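Local coordinates for protein ferritin (Pseudo-nitzschia multiseries, PDB 4IWK) that probably stores iron in a soluble form, oxidising ferrous iron with oxygen and depositing it as ferric hydroxide inside a 24-subunit cage, at residues 8-13 against 68-73; 33-38 against 150-155; 54-59 against 119-124. All coordinates share one frame; numbering follows the deposited sequence.

Helix 3-32 carries residues 8-13 near its start; the turn at 33-38 then leads into helix 36-62, which bears 54-59 toward its far end. The first loop to close is that of contact 1, when 68-73 comes back against the first helix. Contact 3 closes next, setting helix 115-145 beside helix 36-62, and contact 2 closes last, bringing the short helix 151-158 to the 33-38 turn. Contact 3 therefore lies wholly within the span of contact 2, while contact 1 crosses both. Contacts 1 and 3, whose centres are about 14 Å apart, touch through Phe9 and Phe56; contact 2 is at the other end of the bundle, its centre about 34 Å from that of contact 1.

Contact 1: 8-13 against 68-73; sequences LFNRQV and ELQAVP
The long crossover loop of the ferritin bundle is laid along helix 3-32 here, Glu68, Leu69 and Gln70 meeting Asn10, Arg11 and Val13. Its backbone is joined to the helix by water 1, which donates to Asn10 O at 3.0 Å and to Glu68 O at 3.2 Å. A loop without regular structure has carbonyls to satisfy, and a shared water does this for Glu68 while also reaching Asn10 O, a helix carbonyl to which the Thr14 hydroxyl adds a weak hydrogen bond. The carboxamide of Asn10, one of two conformers, lies beside the Glu68 backbone, its CG 3.5 Å from Glu68 O; a short polar side chain suits a place where the helix faces peptide groups.

One turn on, the contact becomes apolar. Val13 sends CG1, anti to its own nitrogen (chi1 173°), to Leu69 CD2 at 4.2 Å. Leu69 starts out pointing from the helix, and one methyl of its fork returns to it, while the residue also packs on Leu24 of a second subunit. Branched Val13 is broad enough to touch Ile67 and Phe56 as well.

Gln70 spans the remaining gap with an extended chain. Its OE1 comes to 4.1 Å from Arg11 CA, but it is fixed by a hydrogen bond with Thr14 OG1, so the long side chain bridges to the helix where the loop backbone stands further off. With Val72 making backbone hydrogen bonds to the second subunit, this is the arrangement characteristic of the ferritin four-helix bundle, whose loop between the second and third long helices runs the length of the bundle at a subunit interface.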
# COMPACT_ATOMS: atom_id res chain seq x y z
N LEU A 8 10.09 -22.68 54.41
CA LEU A 8 10.60 -23.29 53.14
C LEU A 8 10.29 -22.37 51.97
O LEU A 8 11.08 -22.30 51.01
CB LEU A 8 10.06 -24.69 52.88
CG LEU A 8 10.62 -25.78 53.86
CD1 LEU A 8 9.77 -27.05 53.67
CD2 LEU A 8 12.08 -26.08 53.61
N PHE A 9 9.19 -21.66 52.04
CA PHE A 9 8.90 -20.68 50.98
C PHE A 9 9.93 -19.57 50.99
O PHE A 9 10.54 -19.24 49.96
CB PHE A 9 7.45 -20.19 51.09
CG PHE A 9 6.88 -19.72 49.78
CD1 PHE A 9 5.95 -20.54 49.08
CD2 PHE A 9 7.30 -18.51 49.24
CE1 PHE A 9 5.44 -20.10 47.84
CE2 PHE A 9 6.78 -18.07 48.02
CZ PHE A 9 5.87 -18.90 47.35
N ASN A 10 10.19 -18.99 52.16
CA ASN A 10 11.24 -18.01 52.35
C ASN A 10 12.61 -18.60 51.87
O ASN A 10 13.38 -17.90 51.12
CB ASN A 10 11.24 -17.60 53.83
CG ASN A 10 11.84 -16.23 54.07
OD1 ASN A 10 12.84 -16.08 54.81
ND2 ASN A 10 11.28 -15.22 53.40
N ARG A 11 12.95 -19.81 52.27
CA ARG A 11 14.21 -20.42 51.84
C ARG A 11 14.30 -20.52 50.27
O ARG A 11 15.37 -20.57 49.69
CB ARG A 11 14.47 -21.79 52.47
CG ARG A 11 14.98 -21.76 53.91
CD ARG A 11 14.43 -22.97 54.65
NE ARG A 11 15.36 -23.58 55.58
CZ ARG A 11 15.82 -24.82 55.48
NH1 ARG A 11 15.42 -25.62 54.48
NH2 ARG A 11 16.69 -25.28 56.37
N GLN A 12 13.15 -20.71 49.62
CA GLN A 12 13.17 -20.95 48.17
C GLN A 12 13.65 -19.63 47.51
O GLN A 12 14.43 -19.67 46.50
CB GLN A 12 11.79 -21.35 47.56
CG GLN A 12 11.92 -21.76 46.09
CD GLN A 12 12.80 -23.00 45.93
OE1 GLN A 12 12.83 -23.85 46.83
NE2 GLN A 12 13.53 -23.11 44.84
N VAL A 13 13.19 -18.49 48.01
CA VAL A 13 13.64 -17.22 47.45
C VAL A 13 15.13 -17.12 47.63
O VAL A 13 15.86 -16.76 46.69
CB VAL A 13 12.99 -16.00 48.17
CG1 VAL A 13 13.61 -14.69 47.69
CG2 VAL A 13 11.46 -15.99 47.94
N GLU A 68 11.09 -12.50 54.53
CA GLU A 68 12.25 -11.81 55.13
C GLU A 68 13.44 -12.23 54.25
O GLU A 68 13.83 -13.40 54.23
CB GLU A 68 12.44 -12.33 56.55
CG GLU A 68 12.56 -11.18 57.51
CD GLU A 68 11.19 -10.68 57.97
OE1 GLU A 68 10.45 -11.44 58.66
OE2 GLU A 68 10.84 -9.54 57.65
N LEU A 69 13.97 -11.22 53.52
CA LEU A 69 15.10 -11.46 52.63
C LEU A 69 16.35 -11.79 53.40
O LEU A 69 16.66 -11.07 54.36
CB LEU A 69 15.35 -10.22 51.71
CG LEU A 69 14.26 -9.83 50.67
CD1 LEU A 69 14.72 -8.60 49.86
CD2 LEU A 69 14.08 -11.05 49.73
N GLN A 70 16.94 -12.90 53.10
CA GLN A 70 18.17 -13.35 53.76
C GLN A 70 19.39 -12.89 52.98
O GLN A 70 19.32 -12.43 51.77
CB GLN A 70 18.26 -14.87 53.94
CG GLN A 70 16.95 -15.48 54.53
CD GLN A 70 17.02 -17.02 54.66
OE1 GLN A 70 16.79 -17.87 53.71
NE2 GLN A 70 17.35 -17.44 55.90
N ALA A 71 20.52 -12.99 53.66
CA ALA A 71 21.76 -12.79 52.92
C ALA A 71 21.83 -13.71 51.71
O ALA A 71 21.45 -14.90 51.80
CB ALA A 71 22.98 -13.02 53.84
N VAL A 72 22.42 -13.18 50.61
CA VAL A 72 22.77 -14.07 49.49
C VAL A 72 24.24 -14.42 49.58
O VAL A 72 25.13 -13.55 49.48
CB VAL A 72 22.47 -13.41 48.11
CG1 VAL A 72 22.54 -14.48 47.02
CG2 VAL A 72 21.04 -12.81 48.06
N PRO A 73 24.55 -15.66 49.91
CA PRO A 73 25.95 -15.98 50.28
C PRO A 73 26.92 -15.79 49.16
O PRO A 73 26.56 -15.90 47.94
CB PRO A 73 25.94 -17.46 50.64
CG PRO A 73 24.55 -17.92 50.32
CD PRO A 73 23.61 -16.77 50.17
O HOH W 1 13.19 -14.95 51.51

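Contact 2: 33-38 against 150-155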
# COMPACT_ATOMS: atom_id res chain seq x y z
N ASN A 33 38.56 -16.34 31.49
CA ASN A 33 39.32 -17.32 30.81
C ASN A 33 38.96 -17.39 29.31
O ASN A 33 39.30 -18.36 28.65
CB ASN A 33 39.14 -18.66 31.51
CG ASN A 33 39.83 -18.67 32.84
OD1 ASN A 33 41.05 -18.90 32.84
ND2 ASN A 33 39.15 -18.36 33.97
N ASP A 34 38.36 -16.33 28.81
CA ASP A 34 38.06 -16.10 27.39
C ASP A 34 37.10 -17.09 26.76
O ASP A 34 37.26 -17.46 25.59
CB ASP A 34 39.39 -15.96 26.61
CG ASP A 34 40.20 -14.76 27.20
OD1 ASP A 34 39.70 -13.65 27.32
OD2 ASP A 34 41.33 -14.97 27.60
N TRP A 35 36.11 -17.52 27.56
CA TRP A 35 35.02 -18.37 27.07
C TRP A 35 33.81 -17.47 27.02
O TRP A 35 32.90 -17.65 27.87
CB TRP A 35 34.76 -19.51 28.05
CG TRP A 35 35.92 -20.45 28.20
CD1 TRP A 35 36.98 -20.38 29.11
CD2 TRP A 35 36.24 -21.58 27.32
NE1 TRP A 35 37.88 -21.44 28.87
CE2 TRP A 35 37.42 -22.16 27.80
CE3 TRP A 35 35.57 -22.18 26.22
CZ2 TRP A 35 38.01 -23.32 27.20
CZ3 TRP A 35 36.18 -23.32 25.64
CH2 TRP A 35 37.34 -23.85 26.15
N GLU A 36 33.74 -16.54 26.07
CA GLU A 36 32.69 -15.54 26.09
C GLU A 36 31.31 -16.14 25.81
O GLU A 36 30.33 -15.59 26.36
CB GLU A 36 33.01 -14.27 25.21
CG GLU A 36 34.14 -13.46 25.90
CD GLU A 36 35.45 -13.92 25.38
OE1 GLU A 36 35.46 -14.91 24.62
OE2 GLU A 36 36.45 -13.23 25.63
N GLY A 37 31.23 -17.25 25.04
CA GLY A 37 29.94 -17.88 24.75
C GLY A 37 29.33 -18.52 26.03
O GLY A 37 28.17 -18.24 26.39
N MET A 38 30.15 -19.25 26.76
CA MET A 38 29.69 -19.91 28.02
C MET A 38 29.43 -18.79 29.01
O MET A 38 28.47 -18.94 29.77
CB MET A 38 30.76 -20.91 28.56
CG MET A 38 30.93 -22.08 27.57
SD MET A 38 32.23 -23.16 28.15
CE MET A 38 32.33 -24.40 26.72
N GLY A 150 42.14 -27.93 22.50
CA GLY A 150 41.65 -26.83 21.70
C GLY A 150 40.25 -27.03 21.12
O GLY A 150 39.60 -26.14 20.67
N LEU A 151 39.78 -28.28 21.16
CA LEU A 151 38.48 -28.57 20.45
C LEU A 151 37.31 -27.93 21.18
O LEU A 151 36.42 -27.42 20.51
CB LEU A 151 38.28 -30.10 20.34
CG LEU A 151 36.97 -30.49 19.66
CD1 LEU A 151 37.03 -29.98 18.18
CD2 LEU A 151 36.99 -32.06 19.63
N LEU A 152 37.31 -27.93 22.51
CA LEU A 152 36.19 -27.29 23.26
C LEU A 152 36.06 -25.77 22.93
O LEU A 152 34.94 -25.23 22.88
CB LEU A 152 36.46 -27.52 24.74
CG LEU A 152 35.38 -26.94 25.64
CD1 LEU A 152 34.07 -27.75 25.43
CD2 LEU A 152 35.87 -27.13 27.07
N ARG A 153 37.19 -25.11 22.58
CA ARG A 153 37.22 -23.70 22.32
C ARG A 153 36.48 -23.55 21.05
O ARG A 153 35.64 -22.64 20.87
CB ARG A 153 38.77 -23.31 22.18
CG ARG A 153 39.12 -21.94 22.33
CD ARG A 153 38.80 -21.39 23.66
NE ARG A 153 39.87 -21.58 24.61
CZ ARG A 153 39.98 -20.76 25.67
NH1 ARG A 153 39.04 -19.86 25.82
NH2 ARG A 153 40.93 -20.91 26.57
N SER A 154 36.65 -24.49 20.13
CA SER A 154 35.98 -24.31 18.86
C SER A 154 34.50 -24.40 19.02
O SER A 154 33.75 -23.88 18.21
CB SER A 154 36.57 -25.20 17.73
OG SER A 154 36.28 -26.57 17.95
N LEU A 155 34.03 -24.91 20.13
CA LEU A 155 32.61 -24.96 20.34
C LEU A 155 31.91 -23.87 21.28
O LEU A 155 30.71 -23.63 21.22
CB LEU A 155 32.22 -26.42 20.57
CG LEU A 155 32.61 -27.46 19.45
CD1 LEU A 155 31.50 -27.58 18.43
CD2 LEU A 155 33.99 -27.23 18.76
O HOH W 2 42.47 -18.84 28.33
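Arg153 reaches over Trp35 to hydrogen-bond the carbonyl of Asn33, just past the end of helix 3-32. NH1 donates to Asn33 O at 3.2 Å, nearly straight at 163°, with the oxygen close to the guanidinium plane and the donor in the carbonyl plane. Water 2 supports the same join, accepting from Arg153 NH2 at 3.1 Å and donating to Asn33 O at 3.2 Å. The carbonyl is presented by a Schellman turn, in which Asp34 takes the positive phi of the C-prime position.

The guanidinium lies flat on the indole, planes 7° apart, with CZ 3.9 Å from the centroid of the six-membered ring, a cation-pi contact; CD makes a CH-pi contact over the same face. Bends at chi2 (61°) and chi3 fold the chain down onto the ring. Arginine suits the place because its cation is flat: the face rests on the ring while the N-H groups stay at the edge for oxygen. Tryptophan's broad indole offers that face and still extends its six-membered end to Leu152, whose carbonyl O lies near the ring plane. NE forms a salt bridge with Asp144 of a third subunit.

Among apolar contacts, Leu152 sets CG against Trp35 CH2 at 3.7 Å. Met38, unbranched and extended, brings CE to Leu152 CD1 at 4.0 Å.

Asp156, further along helix 151-158, accepts hydrogen bonds from Gly37 N and Met38 N in the first turn of helix 36-62. Pro84 of helix 84-111 packs on Trp35, Met38 and Leu152, while Leu152 also leans on Val142 of helix 115-145, so the short last helix is set across the end of the four-helix bundle.

Contact 3: 54-59 against 119-124; sequences LGFVDF and AFLNPF
Phe120 overlaps Phe59 in an offset stack, centroids 4.2 Å apart and planes at 18°. Each ring also has the other's CB over its face, the CB of Phe59 being 3.8 Å from the centroid of Phe120. Both side chains hold CG anti to the backbone nitrogen, and they run antiparallel alongside one another, each coming from its own helix. The axes of the two short segments, themselves nearly antiparallel, come no nearer than 12.0 Å, a gap that large flat side chains fill well.

The far edge of the Phe120 ring has a second partner. Its CE2 edge points into the face of Phe56, a T-shaped pair with centroids 5.2 Å apart and planes at 81°. Phe56 in turn directs its own CE1 edge over the middle of the Phe124 face; this second edge-to-face pair is tilted, the planes at 56° and the centroids 4.8 Å apart. Phe124 CE2 meanwhile sits over the face of Phe120 that Phe59 leaves uncovered. At the edge of Phe56, Leu121 adds CD2, 3.6 Å from CZ, a methyl that fits against the ring edge. The carbonyl oxygen of Gly55 approaches Phe120 CZ.

Leu126 of a fifth subunit packs on both Phe59 and Phe120. Toward the iron site of the bundle, the Phe124 side chain comes to about 6 Å from a bound iron ion and about 4 Å from the side chain of His52, an iron ligand. No hydrogen bond crosses between 54-59 and 119-124: cohesion rests on dispersion and on ring hydrogens meeting pi faces, which gives an apolar wall beside the polar, metal-binding centre.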
# COMPACT_ATOMS: atom_id res chain seq x y z
N LEU A 54 12.02 -13.64 42.12
CA LEU A 54 11.00 -12.57 42.11
C LEU A 54 9.58 -13.11 41.98
O LEU A 54 8.65 -12.54 42.59
CB LEU A 54 11.22 -11.58 40.97
CG LEU A 54 12.53 -10.74 41.19
CD1 LEU A 54 12.79 -9.89 39.92
CD2 LEU A 54 12.52 -9.82 42.44
N GLY A 55 9.43 -14.19 41.20
CA GLY A 55 8.12 -14.85 41.01
C GLY A 55 7.65 -15.37 42.35
O GLY A 55 6.45 -15.26 42.73
N PHE A 56 8.56 -15.99 43.11
CA PHE A 56 8.21 -16.52 44.48
C PHE A 56 7.85 -15.34 45.42
O PHE A 56 6.87 -15.42 46.17
CB PHE A 56 9.34 -17.36 45.10
CG PHE A 56 9.32 -18.80 44.63
CD1 PHE A 56 9.72 -19.15 43.37
CD2 PHE A 56 8.69 -19.74 45.44
CE1 PHE A 56 9.59 -20.50 42.91
CE2 PHE A 56 8.54 -21.03 45.00
CZ PHE A 56 8.99 -21.43 43.75
N VAL A 57 8.58 -14.21 45.38
CA VAL A 57 8.27 -13.08 46.29
C VAL A 57 6.88 -12.53 45.92
O VAL A 57 6.08 -12.29 46.87
CB VAL A 57 9.28 -11.93 46.06
CG1 VAL A 57 8.76 -10.65 46.77
CG2 VAL A 57 10.63 -12.38 46.63
N ASP A 58 6.57 -12.41 44.62
CA ASP A 58 5.25 -11.82 44.19
C ASP A 58 4.12 -12.76 44.70
O ASP A 58 3.18 -12.28 45.28
CB ASP A 58 5.23 -11.75 42.66
CG ASP A 58 3.96 -11.10 42.15
OD1 ASP A 58 3.46 -10.15 42.77
OD2 ASP A 58 3.43 -11.61 41.19
N PHE A 59 4.30 -14.09 44.51
CA PHE A 59 3.19 -14.98 44.97
C PHE A 59 3.10 -14.94 46.48
O PHE A 59 1.97 -14.86 47.05
CB PHE A 59 3.47 -16.44 44.53
CG PHE A 59 2.41 -17.37 44.97
CD1 PHE A 59 1.27 -17.53 44.19
CD2 PHE A 59 2.58 -18.06 46.15
CE1 PHE A 59 0.28 -18.42 44.61
CE2 PHE A 59 1.58 -18.98 46.59
CZ PHE A 59 0.42 -19.14 45.78
N ALA A 119 -0.18 -25.86 43.19
CA ALA A 119 -0.46 -25.46 41.80
C ALA A 119 0.55 -24.39 41.27
O ALA A 119 1.05 -24.45 40.14
CB ALA A 119 -1.87 -24.86 41.69
N PHE A 120 0.92 -23.45 42.20
CA PHE A 120 1.93 -22.49 41.79
C PHE A 120 3.27 -23.15 41.41
O PHE A 120 3.95 -22.66 40.55
CB PHE A 120 2.12 -21.50 42.99
CG PHE A 120 3.24 -20.49 42.77
CD1 PHE A 120 3.07 -19.45 41.89
CD2 PHE A 120 4.44 -20.65 43.45
CE1 PHE A 120 4.12 -18.49 41.65
CE2 PHE A 120 5.50 -19.71 43.20
CZ PHE A 120 5.32 -18.66 42.31
N LEU A 121 3.64 -24.20 42.16
CA LEU A 121 4.94 -24.84 41.97
C LEU A 121 4.99 -25.66 40.68
O LEU A 121 6.09 -25.89 40.12
CB LEU A 121 5.30 -25.75 43.15
CG LEU A 121 5.41 -25.07 44.52
CD1 LEU A 121 5.72 -26.09 45.58
CD2 LEU A 121 6.60 -24.08 44.39
N ASN A 122 3.85 -26.12 40.16
CA ASN A 122 3.93 -27.04 39.02
C ASN A 122 4.77 -26.63 37.84
O ASN A 122 5.62 -27.41 37.36
CB ASN A 122 2.46 -27.45 38.62
CG ASN A 122 1.89 -28.44 39.55
OD1 ASN A 122 0.63 -28.53 39.60
ND2 ASN A 122 2.64 -29.08 40.33
N PRO A 123 4.68 -25.39 37.35
CA PRO A 123 5.54 -25.04 36.20
C PRO A 123 6.99 -24.97 36.59
O PRO A 123 7.84 -25.20 35.71
CB PRO A 123 5.07 -23.62 35.80
CG PRO A 123 3.80 -23.37 36.60
CD PRO A 123 3.54 -24.47 37.57
N PHE A 124 7.28 -24.72 37.85
CA PHE A 124 8.70 -24.78 38.27
C PHE A 124 9.20 -26.21 38.32
O PHE A 124 10.38 -26.50 37.99
CB PHE A 124 8.86 -24.16 39.70
CG PHE A 124 8.57 -22.62 39.70
CD1 PHE A 124 9.60 -21.73 39.35
CD2 PHE A 124 7.31 -22.12 39.93
CE1 PHE A 124 9.32 -20.34 39.27
CE2 PHE A 124 7.02 -20.76 39.91
CZ PHE A 124 8.02 -19.87 39.56